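Local coordinates for dienelactone hydrolase (Anabaena variabilis, PDB 2O2G), which probably acts as a hydrolase of the dienelactone hydrolase family, whose members share the alpha/beta-hydrolase fold, at residues Val29-Phe40 and Leu60-Ile70; Ala95-Thr106 and Ala127-Thr138. All coordinates share one frame; numbering follows the deposited sequence.

Interaction 1 of 2, residues Val29-Phe40 and Leu60-Ile70; sequences VIPNGATGIVLF and LQQAGLATLLI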
loop_
_atom_site.group_PDB
_atom_site.type_symbol
_atom_site.label_atom_id
_atom_site.label_comp_id
_atom_site.label_asym_id
_atom_site.label_seq_id
_atom_site.Cartn_x
_atom_site.Cartn_y
_atom_site.Cartn_z
ATOM N N VAL A 29 -3.286 3.390 -13.510
ATOM C CA VAL A 29 -3.555 4.750 -14.006
ATOM C C VAL A 29 -2.243 5.533 -13.963
ATOM O O VAL A 29 -1.595 5.555 -12.935
ATOM C CB VAL A 29 -4.567 5.517 -13.126
ATOM C CG1 VAL A 29 -4.744 6.932 -13.647
ATOM C CG2 VAL A 29 -5.888 4.819 -13.078
ATOM N N ILE A 30 -1.875 6.204 -15.059
ATOM C CA ILE A 30 -0.621 6.978 -15.090
ATOM C C ILE A 30 -0.894 8.371 -15.618
ATOM O O ILE A 30 -0.988 8.547 -16.843
ATOM C CB ILE A 30 0.446 6.339 -16.019
ATOM C CG1 ILE A 30 0.774 4.916 -15.589
ATOM C CG2 ILE A 30 1.760 7.187 -15.987
ATOM C CD1 ILE A 30 1.623 4.129 -16.566
ATOM N N PRO A 31 -1.089 9.351 -14.724
ATOM C CA PRO A 31 -1.325 10.683 -15.312
ATOM C C PRO A 31 -0.144 11.208 -16.114
ATOM O O PRO A 31 0.986 10.846 -15.848
ATOM C CB PRO A 31 -1.536 11.583 -14.089
ATOM C CG PRO A 31 -1.826 10.646 -12.910
ATOM C CD PRO A 31 -1.132 9.373 -13.243
ATOM N N ASN A 32 -0.416 12.103 -17.057
ATOM C CA ASN A 32 0.636 12.704 -17.875
ATOM C C ASN A 32 1.668 13.372 -16.980
ATOM O O ASN A 32 1.309 14.027 -15.995
ATOM C CB ASN A 32 0.035 13.729 -18.851
ATOM C CG ASN A 32 -0.873 13.085 -19.888
ATOM O OD1 ASN A 32 -0.771 11.887 -20.150
ATOM N ND2 ASN A 32 -1.764 13.882 -20.488
ATOM N N GLY A 33 2.943 13.194 -17.306
ATOM C CA GLY A 33 4.019 13.782 -16.523
ATOM C C GLY A 33 4.295 13.144 -15.170
ATOM O O GLY A 33 5.058 13.699 -14.374
ATOM N N ALA A 34 3.709 11.983 -14.887
ATOM C CA ALA A 34 3.946 11.351 -13.584
ATOM C C ALA A 34 5.387 10.845 -13.440
ATOM O O ALA A 34 5.993 10.347 -14.388
ATOM C CB ALA A 34 2.952 10.194 -13.317
ATOM N N THR A 35 5.891 10.989 -12.227
ATOM C CA THR A 35 7.226 10.540 -11.838
ATOM C C THR A 35 7.185 9.430 -10.755
ATOM O O THR A 35 8.136 8.670 -10.642
ATOM C CB THR A 35 8.064 11.716 -11.310
ATOM O OG1 THR A 35 7.536 12.167 -10.057
ATOM C CG2 THR A 35 8.050 12.867 -12.298
ATOM N N GLY A 36 6.101 9.336 -9.986
ATOM C CA GLY A 36 5.973 8.321 -8.945
ATOM C C GLY A 36 4.767 7.444 -9.184
ATOM O O GLY A 36 3.812 7.866 -9.868
ATOM N N ILE A 37 4.836 6.205 -8.674
ATOM C CA ILE A 37 3.700 5.313 -8.738
ATOM C C ILE A 37 3.496 4.683 -7.365
ATOM O O ILE A 37 4.458 4.250 -6.708
ATOM C CB ILE A 37 3.829 4.242 -9.836
ATOM C CG1 ILE A 37 2.478 3.516 -10.013
ATOM C CG2 ILE A 37 4.961 3.279 -9.544
ATOM C CD1 ILE A 37 2.375 2.726 -11.296
ATOM N N VAL A 38 2.235 4.660 -6.951
ATOM C CA VAL A 38 1.845 4.075 -5.684
ATOM C C VAL A 38 1.154 2.721 -5.894
ATOM O O VAL A 38 0.071 2.630 -6.493
ATOM C CB VAL A 38 0.917 5.023 -4.947
ATOM C CG1 VAL A 38 0.476 4.412 -3.612
ATOM C CG2 VAL A 38 1.622 6.374 -4.761
ATOM N N LEU A 39 1.802 1.677 -5.400
ATOM C CA LEU A 39 1.257 0.346 -5.433
ATOM C C LEU A 39 0.473 0.121 -4.132
ATOM O O LEU A 39 1.018 0.301 -3.028
ATOM C CB LEU A 39 2.368 -0.667 -5.589
ATOM C CG LEU A 39 2.015 -2.161 -5.703
ATOM C CD1 LEU A 39 1.146 -2.568 -6.869
ATOM C CD2 LEU A 39 3.296 -2.906 -5.812
ATOM N N PHE A 40 -0.798 -0.267 -4.269
ATOM C CA PHE A 40 -1.692 -0.491 -3.120
ATOM C C PHE A 40 -1.793 -1.938 -2.655
ATOM O O PHE A 40 -2.034 -2.790 -3.462
ATOM C CB PHE A 40 -3.115 -0.058 -3.470
ATOM C CG PHE A 40 -3.317 1.394 -3.486
ATOM C CD1 PHE A 40 -2.787 2.162 -4.500
ATOM C CD2 PHE A 40 -4.097 2.014 -2.511
ATOM C CE1 PHE A 40 -2.993 3.523 -4.523
ATOM C CE2 PHE A 40 -4.319 3.369 -2.550
ATOM C CZ PHE A 40 -3.754 4.126 -3.540
ATOM N N LEU A 60 -4.632 10.660 -5.173
ATOM C CA LEU A 60 -3.228 10.624 -5.603
ATOM C C LEU A 60 -3.131 10.974 -7.097
ATOM O O LEU A 60 -2.295 11.789 -7.515
ATOM C CB LEU A 60 -2.605 9.242 -5.332
ATOM C CG LEU A 60 -2.645 8.764 -3.864
ATOM C CD1 LEU A 60 -2.092 7.348 -3.716
ATOM C CD2 LEU A 60 -1.877 9.701 -2.957
ATOM N N GLN A 61 -3.985 10.366 -7.905
ATOM C CA GLN A 61 -4.004 10.671 -9.358
ATOM C C GLN A 61 -4.179 12.169 -9.615
ATOM O O GLN A 61 -3.542 12.737 -10.493
ATOM C CB GLN A 61 -5.132 9.913 -10.038
ATOM C CG GLN A 61 -4.947 8.395 -10.097
ATOM C CD GLN A 61 -6.245 7.660 -10.300
ATOM O OE1 GLN A 61 -7.229 8.221 -10.793
ATOM N NE2 GLN A 61 -6.269 6.399 -9.920
ATOM N N GLN A 62 -5.106 12.787 -8.894
ATOM C CA GLN A 62 -5.389 14.215 -9.013
ATOM C C GLN A 62 -4.171 15.081 -8.656
ATOM O O GLN A 62 -4.034 16.181 -9.148
ATOM C CB GLN A 62 -6.584 14.592 -8.125
ATOM C CG GLN A 62 -7.969 14.219 -8.732
ATOM C CD GLN A 62 -9.176 14.370 -7.758
ATOM O OE1 GLN A 62 -9.029 14.664 -6.560
ATOM N NE2 GLN A 62 -10.380 14.153 -8.297
ATOM N N ALA A 63 -3.301 14.584 -7.776
ATOM C CA ALA A 63 -2.092 15.293 -7.440
ATOM C C ALA A 63 -0.995 14.999 -8.481
ATOM O O ALA A 63 0.058 15.614 -8.435
ATOM C CB ALA A 63 -1.646 14.941 -6.023
ATOM N N GLY A 64 -1.233 14.053 -9.396
ATOM C CA GLY A 64 -0.281 13.717 -10.472
ATOM C C GLY A 64 0.559 12.460 -10.269
ATOM O O GLY A 64 1.577 12.283 -10.944
ATOM N N LEU A 65 0.151 11.607 -9.319
ATOM C CA LEU A 65 0.791 10.334 -9.057
ATOM C C LEU A 65 0.106 9.211 -9.786
ATOM O O LEU A 65 -1.140 9.159 -9.830
ATOM C CB LEU A 65 0.711 9.988 -7.573
ATOM C CG LEU A 65 1.668 10.768 -6.662
ATOM C CD1 LEU A 65 1.177 10.764 -5.214
ATOM C CD2 LEU A 65 3.114 10.228 -6.784
ATOM N N ALA A 66 0.919 8.307 -10.332
ATOM C CA ALA A 66 0.419 7.092 -10.947
ATOM C C ALA A 66 -0.013 6.181 -9.838
ATOM O O ALA A 66 0.484 6.304 -8.709
ATOM C CB ALA A 66 1.507 6.400 -11.766
ATOM N N THR A 67 -0.930 5.259 -10.152
ATOM C CA THR A 67 -1.391 4.254 -9.165
ATOM C C THR A 67 -1.597 2.857 -9.787
ATOM O O THR A 67 -1.972 2.743 -10.955
ATOM C CB THR A 67 -2.725 4.669 -8.487
ATOM O OG1 THR A 67 -3.785 4.748 -9.458
ATOM C CG2 THR A 67 -2.571 6.021 -7.786
ATOM N N LEU A 68 -1.320 1.828 -9.000
ATOM C CA LEU A 68 -1.616 0.425 -9.350
ATOM C C LEU A 68 -2.365 -0.210 -8.180
ATOM O O LEU A 68 -1.817 -0.394 -7.109
ATOM C CB LEU A 68 -0.368 -0.378 -9.664
ATOM C CG LEU A 68 -0.605 -1.869 -9.965
ATOM C CD1 LEU A 68 -1.574 -2.029 -11.154
ATOM C CD2 LEU A 68 0.730 -2.571 -10.194
ATOM N N LEU A 69 -3.661 -0.427 -8.389
ATOM C CA LEU A 69 -4.525 -1.102 -7.450
ATOM C C LEU A 69 -4.525 -2.530 -7.949
ATOM O O LEU A 69 -4.909 -2.783 -9.073
ATOM C CB LEU A 69 -5.910 -0.488 -7.515
ATOM C CG LEU A 69 -5.981 0.917 -6.897
ATOM C CD1 LEU A 69 -7.098 1.703 -7.527
ATOM C CD2 LEU A 69 -6.145 0.818 -5.419
ATOM N N ILE A 70 -4.080 -3.444 -7.100
ATOM C CA ILE A 70 -3.931 -4.851 -7.451
ATOM C C ILE A 70 -4.627 -5.842 -6.521
ATOM O O ILE A 70 -4.840 -5.570 -5.348
ATOM C CB ILE A 70 -2.412 -5.128 -7.507
ATOM C CG1 ILE A 70 -2.107 -6.317 -8.395
ATOM C CG2 ILE A 70 -1.769 -5.214 -6.106
ATOM C CD1 ILE A 70 -0.698 -6.332 -8.813
HETATM O O HOH W 1 1.753 14.110 -13.354
HETATM O O HOH W 2 3.972 11.793 -9.940
HETATM O O HOH W 3 -5.076 -2.929 -4.242
#

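Interaction 2 of 2, residues Ala95-Thr106 and Ala127-Thr138; sequences ASRLVGATDWLT and AALVAAAERPET. With SO4 (sulfate ion), chain C.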
loop_
_atom_site.group_PDB
_atom_site.type_symbol
_atom_site.label_atom_id
_atom_site.label_comp_id
_atom_site.label_asym_id
_atom_site.label_seq_id
_atom_site.Cartn_x
_atom_site.Cartn_y
_atom_site.Cartn_z
ATOM N N ALA A 95 3.319 -10.360 0.997
ATOM C CA ALA A 95 4.502 -9.534 0.720
ATOM C C ALA A 95 5.228 -10.001 -0.527
ATOM O O ALA A 95 5.779 -9.174 -1.303
ATOM C CB ALA A 95 5.454 -9.519 1.893
ATOM N N SER A 96 5.239 -11.306 -0.749
ATOM C CA SER A 96 5.913 -11.808 -1.930
ATOM C C SER A 96 5.138 -11.350 -3.151
ATOM O O SER A 96 5.721 -11.069 -4.175
ATOM C CB SER A 96 6.026 -13.338 -1.947
ATOM O OG SER A 96 4.763 -13.933 -2.258
ATOM N N ARG A 97 3.824 -11.305 -3.057
ATOM C CA ARG A 97 3.009 -10.865 -4.191
ATOM C C ARG A 97 3.256 -9.415 -4.495
ATOM O O ARG A 97 3.363 -9.027 -5.645
ATOM C CB ARG A 97 1.512 -11.133 -3.917
ATOM C CG ARG A 97 1.200 -12.618 -3.775
ATOM C CD ARG A 97 1.315 -13.257 -5.149
ATOM N NE ARG A 97 1.197 -14.681 -5.121
ATOM C CZ ARG A 97 0.057 -15.337 -4.995
ATOM N NH1 ARG A 97 -1.086 -14.695 -4.884
ATOM N NH2 ARG A 97 0.085 -16.649 -4.971
ATOM N N LEU A 98 3.397 -8.617 -3.455
ATOM C CA LEU A 98 3.703 -7.180 -3.613
ATOM C C LEU A 98 5.117 -6.984 -4.211
ATOM O O LEU A 98 5.305 -6.151 -5.098
ATOM C CB LEU A 98 3.579 -6.506 -2.262
ATOM C CG LEU A 98 3.353 -5.004 -2.193
ATOM C CD1 LEU A 98 2.184 -4.581 -3.094
ATOM C CD2 LEU A 98 3.079 -4.673 -0.743
ATOM N N VAL A 99 6.079 -7.787 -3.760
ATOM C CA VAL A 99 7.447 -7.751 -4.312
ATOM C C VAL A 99 7.358 -8.076 -5.816
ATOM O O VAL A 99 8.017 -7.419 -6.611
ATOM C CB VAL A 99 8.398 -8.758 -3.596
ATOM C CG1 VAL A 99 9.719 -8.959 -4.336
ATOM C CG2 VAL A 99 8.659 -8.325 -2.158
ATOM N N GLY A 100 6.569 -9.109 -6.162
ATOM C CA GLY A 100 6.333 -9.523 -7.568
ATOM C C GLY A 100 5.738 -8.399 -8.413
ATOM O O GLY A 100 6.228 -8.123 -9.523
ATOM N N ALA A 101 4.710 -7.738 -7.899
ATOM C CA ALA A 101 4.129 -6.565 -8.577
ATOM C C ALA A 101 5.103 -5.396 -8.731
ATOM O O ALA A 101 5.041 -4.649 -9.717
ATOM C CB ALA A 101 2.863 -6.092 -7.865
ATOM N N THR A 102 5.982 -5.217 -7.753
ATOM C CA THR A 102 7.022 -4.163 -7.793
ATOM C C THR A 102 7.981 -4.458 -8.970
ATOM O O THR A 102 8.233 -3.616 -9.815
ATOM C CB THR A 102 7.771 -4.072 -6.417
ATOM O OG1 THR A 102 6.819 -3.841 -5.351
ATOM C CG2 THR A 102 8.780 -2.925 -6.415
ATOM N N ASP A 103 8.452 -5.692 -9.034
ATOM C CA ASP A 103 9.340 -6.132 -10.119
ATOM C C ASP A 103 8.676 -5.963 -11.496
ATOM O O ASP A 103 9.329 -5.531 -12.465
ATOM C CB ASP A 103 9.765 -7.585 -9.885
ATOM C CG ASP A 103 10.660 -7.748 -8.654
ATOM O OD1 ASP A 103 11.160 -6.721 -8.131
ATOM O OD2 ASP A 103 10.900 -8.917 -8.232
ATOM N N TRP A 104 7.376 -6.230 -11.566
ATOM C CA TRP A 104 6.624 -6.070 -12.821
ATOM C C TRP A 104 6.642 -4.604 -13.248
ATOM O O TRP A 104 6.955 -4.303 -14.416
ATOM C CB TRP A 104 5.202 -6.547 -12.651
ATOM C CG TRP A 104 4.369 -6.506 -13.894
ATOM C CD1 TRP A 104 4.253 -7.459 -14.837
ATOM C CD2 TRP A 104 3.464 -5.462 -14.248
ATOM N NE1 TRP A 104 3.342 -7.054 -15.794
ATOM C CE2 TRP A 104 2.830 -5.840 -15.430
ATOM C CE3 TRP A 104 3.093 -4.265 -13.636
ATOM C CZ2 TRP A 104 1.891 -5.028 -16.062
ATOM C CZ3 TRP A 104 2.143 -3.454 -14.257
ATOM C CH2 TRP A 104 1.567 -3.842 -15.454
ATOM N N LEU A 105 6.373 -3.706 -12.299
ATOM C CA LEU A 105 6.462 -2.261 -12.554
ATOM C C LEU A 105 7.875 -1.858 -12.978
ATOM O O LEU A 105 8.047 -1.025 -13.851
ATOM C CB LEU A 105 6.107 -1.482 -11.286
ATOM C CG LEU A 105 4.643 -1.497 -10.892
ATOM C CD1 LEU A 105 4.431 -0.820 -9.550
ATOM C CD2 LEU A 105 3.842 -0.871 -12.031
ATOM N N THR A 106 8.882 -2.446 -12.333
ATOM C CA THR A 106 10.258 -2.140 -12.657
ATOM C C THR A 106 10.641 -2.498 -14.107
ATOM O O THR A 106 11.319 -1.719 -14.793
ATOM C CB THR A 106 11.223 -2.819 -11.652
ATOM O OG1 THR A 106 11.028 -2.269 -10.355
ATOM C CG2 THR A 106 12.690 -2.617 -12.059
ATOM N N ALA A 127 2.369 -6.097 5.238
ATOM C CA ALA A 127 2.848 -6.749 4.034
ATOM C C ALA A 127 3.734 -5.784 3.233
ATOM O O ALA A 127 4.776 -6.188 2.739
ATOM C CB ALA A 127 1.686 -7.235 3.223
ATOM N N ALA A 128 3.327 -4.506 3.183
ATOM C CA ALA A 128 4.050 -3.450 2.503
ATOM C C ALA A 128 5.424 -3.262 3.113
ATOM O O ALA A 128 6.399 -3.098 2.364
ATOM C CB ALA A 128 3.294 -2.148 2.587
ATOM N N LEU A 129 5.498 -3.258 4.455
ATOM C CA LEU A 129 6.778 -3.072 5.115
ATOM C C LEU A 129 7.680 -4.264 4.887
ATOM O O LEU A 129 8.881 -4.084 4.733
ATOM C CB LEU A 129 6.622 -2.781 6.610
ATOM C CG LEU A 129 5.947 -1.414 6.794
ATOM C CD1 LEU A 129 5.292 -1.325 8.140
ATOM C CD2 LEU A 129 6.926 -0.245 6.571
ATOM N N VAL A 130 7.126 -5.482 4.884
ATOM C CA VAL A 130 7.965 -6.674 4.657
ATOM C C VAL A 130 8.531 -6.655 3.235
ATOM O O VAL A 130 9.704 -6.957 3.020
ATOM C CB VAL A 130 7.212 -8.006 4.951
ATOM C CG1 VAL A 130 8.083 -9.221 4.586
ATOM C CG2 VAL A 130 6.811 -8.076 6.407
ATOM N N ALA A 131 7.694 -6.273 2.268
ATOM C CA ALA A 131 8.122 -6.150 0.885
ATOM C C ALA A 131 9.189 -5.044 0.674
ATOM O O ALA A 131 10.158 -5.240 -0.059
ATOM C CB ALA A 131 6.901 -5.882 -0.014
ATOM N N ALA A 132 8.996 -3.895 1.322
ATOM C CA ALA A 132 9.912 -2.765 1.218
ATOM C C ALA A 132 11.324 -3.137 1.674
ATOM O O ALA A 132 12.308 -2.723 1.061
ATOM C CB ALA A 132 9.358 -1.574 2.019
ATOM N N ALA A 133 11.414 -3.928 2.739
ATOM C CA ALA A 133 12.692 -4.417 3.257
ATOM C C ALA A 133 13.394 -5.342 2.260
ATOM O O ALA A 133 14.620 -5.440 2.299
ATOM C CB ALA A 133 12.486 -5.111 4.542
ATOM N N GLU A 134 12.619 -6.014 1.395
ATOM C CA GLU A 134 13.140 -6.868 0.303
ATOM C C GLU A 134 13.558 -6.107 -0.976
ATOM O O GLU A 134 14.243 -6.692 -1.820
ATOM C CB GLU A 134 12.113 -7.920 -0.147
ATOM C CG GLU A 134 11.666 -8.869 0.902
ATOM C CD GLU A 134 12.793 -9.653 1.461
ATOM O OE1 GLU A 134 13.581 -10.207 0.654
ATOM O OE2 GLU A 134 12.894 -9.709 2.706
ATOM N N ARG A 135 13.131 -4.860 -1.143
ATOM C CA ARG A 135 13.509 -4.050 -2.308
ATOM C C ARG A 135 13.968 -2.652 -1.879
ATOM O O ARG A 135 13.340 -1.631 -2.258
ATOM C CB ARG A 135 12.313 -3.966 -3.287
ATOM C CG ARG A 135 11.946 -5.279 -3.943
ATOM C CD ARG A 135 12.920 -5.624 -5.048
ATOM N NE ARG A 135 12.600 -6.880 -5.708
ATOM C CZ ARG A 135 13.027 -8.062 -5.297
ATOM N NH1 ARG A 135 13.707 -8.185 -4.164
ATOM N NH2 ARG A 135 12.659 -9.142 -5.950
ATOM N N PRO A 136 15.079 -2.571 -1.116
ATOM C CA PRO A 136 15.517 -1.281 -0.553
ATOM C C PRO A 136 15.914 -0.176 -1.519
ATOM O O PRO A 136 15.792 1.017 -1.182
ATOM C CB PRO A 136 16.716 -1.678 0.319
ATOM C CG PRO A 136 17.239 -2.915 -0.338
ATOM C CD PRO A 136 16.008 -3.661 -0.731
ATOM N N GLU A 137 16.408 -0.532 -2.695
ATOM C CA GLU A 137 16.804 0.499 -3.642
ATOM C C GLU A 137 15.637 0.920 -4.525
ATOM O O GLU A 137 15.650 2.018 -5.065
ATOM C CB GLU A 137 17.997 0.041 -4.483
ATOM N N THR A 138 14.608 0.086 -4.617
ATOM C CA THR A 138 13.481 0.318 -5.516
ATOM C C THR A 138 12.308 1.046 -4.870
ATOM O O THR A 138 11.670 1.880 -5.515
ATOM C CB THR A 138 13.008 -1.039 -6.104
ATOM O OG1 THR A 138 14.118 -1.665 -6.752
ATOM C CG2 THR A 138 11.856 -0.897 -7.129
HETATM S S SO4 C . 16.362 -3.525 -4.666
HETATM O O1 SO4 C . 16.974 -3.581 -6.004
HETATM O O2 SO4 C . 16.046 -4.889 -4.303
HETATM O O3 SO4 C . 15.209 -2.652 -4.776
HETATM O O4 SO4 C . 17.315 -2.982 -3.691
#

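Interaction 1 of 2, residues Val29-Phe40 and Leu60-Ile70
The phenyl ring of Phe40 lies beneath one branch of Leu69 and in contact with one branch of Leu60, at the apolar centre of a beta-alpha-beta unit formed by strand 36-41, helix 51-63 and strand 66-70. Leu69 CD2 sits over one ring face in a CH-pi contact, 3.8 Å from the centroid of the Phe40 ring, while Leu60 CD1 reaches the far end of the ring, 3.6 Å from Phe40 CZ. The same Leu60 methyl also rests on Val38, bringing the last turn of the helix onto this face of the sheet. On the other face Leu39 and Leu68 run side by side, and Leu39 CD1 meets Leu68 CD2 tightly at 3.4 Å. Further along, Ile37 CG1 packs on Ala66 CB. Four backbone bonds join the two strands in parallel, from Ala66 N to Gly36 O through Phe40 N to Leu68 O. The other edge of strand 66-70 pairs in antiparallel fashion with Val29, whose N and O both bond to Thr67. Beyond them Gln61, extended past CG, crosses the Val29 side chain at about a right angle, with Gln61 NE2 3.6 Å from Val29 CG2. The same amide nitrogen donates to the hydroxyl of Thr67. With an alanine at Gln61, that hydroxyl would probably lose its amide donor and the Val29 branches part of their cover. Thr67 OG1 stands between its own backbone N and carbonyl carbon (chi1 63°) and accepts a 3.0 Å bond from Gln61 NE2, tilted 15° out of the amide plane.

Interaction 2 of 2, residues Ala95-Thr106 and Ala127-Thr138
Ala131 offers its methyl as a small knob to helix 91-107, where it settles among Ala95, Leu98 and Val99. Ala131 CB lies 3.7 Å from Val99 CG2 and about as far from the carbonyl oxygen of Ala95, with Leu98 CB close by. In return, Ala95 CB nestles between the carbonyl oxygen of Ala127 and Val130 CG1, and Leu98 CD2 extends over the backbone of Ala128, 3.6 Å from Ala128 CA. The alanines leave little bulk between the helices, and the axes of helix 95-106 and helix 127-134 approach to 8.3 Å at a crossing angle of -53°. Val99 uses both branches: with CG1 anti to the backbone N (chi1 168°), CG2 faces the alanine side and Val99 CG1 comes over one face of the Arg135 guanidinium, 3.4 Å from Arg135 NH2. The edge of that guanidinium meets Asp103 in a nearly coplanar, side-on salt bridge. Arg135 NE reaches Asp103 OD1 at 2.8 Å and Arg135 NH2 reaches Asp103 OD2 at 2.9 Å, each on a syn lone pair. Beyond the arginine, Thr138 CG2 slides past Thr102 CG2 and lies 3.6 Å from Thr106 OG1; the Thr102 hydroxyl turns to Leu98 O and Tyr118. A sulfate, probably from the crystallisation liquor, binds in the turn after the helix, where sulfate O4 accepts a 2.8 Å bond from Glu137 N. This close pairing of helices over the central sheet suits an alpha/beta-hydrolase fold, in which helix 123-134 follows a probable nucleophile elbow around Ser122.

Overall arrangement
Interaction 1 is a buried contact within the central sheet and its helical cover, whereas interaction 2 joins two helices beside that sheet and is only partly buried. Backbone hydrogen bonds and large apolar side chains dominate the first; the second combines small alanines in its interior with a charged pair and a bound sulfate toward its outer end. Their centres lie about 17 Å apart, yet they touch: Leu39 CD2 of interaction 1 packs 3.4 Å from Leu98 CD1 of interaction 2, and Ile70 rests on Ala101. Leu98 of helix 91-107 thus touches the sheet at Leu39 as well as helix 123-134 at Ala128, while helix 206-221 meets Val38, Leu60 and Leu65.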